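Local coordinates for mandelate racemase/muconate lactonizing enzyme (Roseovarius nubinhibens, PDB 2QDD), which is of unknown function but, as a magnesium-binding member of the enolase superfamily, probably catalyses a reaction of the mandelate racemase/muconate lactonizing type, at residues R199-P203 and A204-E208. Numbering follows the deposited sequence.
Sequences RAWTP and AIAVE
Trp201 meets Ile205 and Ala206 through apolar contact, at two different parts of its indole. The methyl CG2 of Ile205 sits over a face of the five-membered ring, 3.9 Å from the centroid and 25° off the normal, which qualifies as a CH-pi contact; its nearest ring atom is Trp201 CD1. At the six-membered ring, Trp201 CE3 lies 3.6 Å from Ala206 CB, an oblique approach. Trp201 CG is anti to its carbonyl carbon (chi1 -70°), a setting that lays the indole against the first turn of the helix, while Trp201 NE1 is hydrogen-bonded to Asp176. Replacing this tryptophan with an alanine would probably open a gap beside Ile205 and Ala206 and leave the Asp176 carboxylate without its indole donor.

Backbone hydrogen bonds start the helix. Ala206 N donates to Thr202 O at 3.1 Å. Val207 N donates to Pro203 O at 2.9 Å.

Thr202 occupies the N-cap, but its hydroxyl does not cap the helix. Its hydroxyl OG1 comes within 3.4 Å of Ile205 CD1, a van der Waals approach, and is buried with no polar partner in the model. Pro203 follows as first helical residue, and its side chain reaches Gln228 on helix 226-233.

Both segments belong to the enolase C-terminal barrel domain: the loop after strand 192-196, which carries the magnesium ligand Asp196, passes through Trp201 and turns into helix 203-210, a beta-to-alpha connection of a TIM-type barrel.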
loop_
_atom_site.group_PDB
_atom_site.type_symbol
_atom_site.label_atom_id
_atom_site.label_comp_id
_atom_site.label_asym_id
_atom_site.label_seq_id
_atom_site.Cartn_x
_atom_site.Cartn_y
_atom_site.Cartn_z
ATOM N N ARG A 199 -16.145 12.788 20.284
ATOM C CA ARG A 199 -14.815 12.259 20.642
ATOM C C ARG A 199 -14.736 11.432 21.931
ATOM O O ARG A 199 -13.644 11.141 22.415
ATOM C CB ARG A 199 -13.738 13.355 20.616
ATOM C CG ARG A 199 -13.677 14.140 19.320
ATOM C CD ARG A 199 -12.748 15.326 19.429
ATOM N NE ARG A 199 -13.407 16.449 20.089
ATOM C CZ ARG A 199 -12.863 17.649 20.269
ATOM N NH1 ARG A 199 -13.560 18.601 20.877
ATOM N NH2 ARG A 199 -11.635 17.906 19.836
ATOM N N ALA A 200 -15.888 11.031 22.462
ATOM C CA ALA A 200 -15.957 10.367 23.765
ATOM C C ALA A 200 -15.595 8.876 23.737
ATOM O O ALA A 200 -15.412 8.266 24.788
ATOM C CB ALA A 200 -17.329 10.574 24.397
ATOM N N TRP A 201 -15.494 8.294 22.544
ATOM C CA TRP A 201 -15.098 6.898 22.401
ATOM C C TRP A 201 -13.601 6.725 22.145
ATOM O O TRP A 201 -12.946 7.597 21.566
ATOM C CB TRP A 201 -15.911 6.222 21.297
ATOM C CG TRP A 201 -17.352 6.012 21.643
ATOM C CD1 TRP A 201 -17.910 6.015 22.895
ATOM C CD2 TRP A 201 -18.426 5.753 20.727
ATOM N NE1 TRP A 201 -19.263 5.778 22.810
ATOM C CE2 TRP A 201 -19.607 5.618 21.493
ATOM C CE3 TRP A 201 -18.508 5.638 19.332
ATOM C CZ2 TRP A 201 -20.849 5.363 20.910
ATOM C CZ3 TRP A 201 -19.742 5.376 18.755
ATOM C CH2 TRP A 201 -20.897 5.250 19.543
ATOM N N THR A 202 -13.060 5.603 22.609
ATOM C CA THR A 202 -11.828 5.038 22.044
ATOM C C THR A 202 -12.237 4.112 20.891
ATOM O O THR A 202 -13.417 3.738 20.807
ATOM C CB THR A 202 -11.037 4.252 23.116
ATOM O OG1 THR A 202 -11.924 3.383 23.832
ATOM C CG2 THR A 202 -10.324 5.210 24.080
ATOM N N PRO A 203 -11.294 3.766 19.981
ATOM C CA PRO A 203 -11.622 2.817 18.903
ATOM C C PRO A 203 -12.302 1.522 19.352
ATOM O O PRO A 203 -13.219 1.061 18.679
ATOM C CB PRO A 203 -10.259 2.519 18.273
ATOM C CG PRO A 203 -9.482 3.752 18.495
ATOM C CD PRO A 203 -9.905 4.252 19.854
ATOM N N ALA A 204 -11.873 0.975 20.489
ATOM C CA ALA A 204 -12.435 -0.255 21.057
ATOM C C ALA A 204 -13.925 -0.167 21.372
ATOM O O ALA A 204 -14.691 -1.075 21.041
ATOM C CB ALA A 204 -11.676 -0.624 22.306
ATOM N N ILE A 205 -14.326 0.922 22.020
ATOM C CA ILE A 205 -15.727 1.138 22.386
ATOM C C ILE A 205 -16.563 1.386 21.134
ATOM O O ILE A 205 -17.628 0.799 20.985
ATOM C CB ILE A 205 -15.892 2.292 23.424
ATOM C CG1 ILE A 205 -15.225 1.915 24.752
ATOM C CG2 ILE A 205 -17.366 2.589 23.685
ATOM C CD1 ILE A 205 -14.796 3.113 25.600
ATOM N N ALA A 206 -16.055 2.222 20.226
ATOM C CA ALA A 206 -16.708 2.471 18.931
ATOM C C ALA A 206 -16.996 1.196 18.138
ATOM O O ALA A 206 -18.123 0.987 17.688
ATOM C CB ALA A 206 -15.887 3.432 18.099
ATOM N N VAL A 207 -15.982 0.346 17.990
ATOM C CA VAL A 207 -16.125 -0.938 17.294
ATOM C C VAL A 207 -17.176 -1.824 17.975
ATOM O O VAL A 207 -18.025 -2.403 17.302
ATOM C CB VAL A 207 -14.752 -1.653 17.140
ATOM C CG1 VAL A 207 -14.912 -3.096 16.681
ATOM C CG2 VAL A 207 -13.873 -0.891 16.153
ATOM N N GLU A 208 -17.145 -1.877 19.306
ATOM C CA GLU A 208 -18.088 -2.685 20.082
ATOM C C GLU A 208 -19.544 -2.226 19.993
ATOM O O GLU A 208 -20.418 -3.047 19.729
ATOM C CB GLU A 208 -17.653 -2.815 21.547
ATOM C CG GLU A 208 -18.613 -3.635 22.412
ATOM C CD GLU A 208 -18.369 -3.481 23.906
ATOM O OE1 GLU A 208 -17.598 -2.578 24.304
ATOM O OE2 GLU A 208 -18.957 -4.266 24.686
#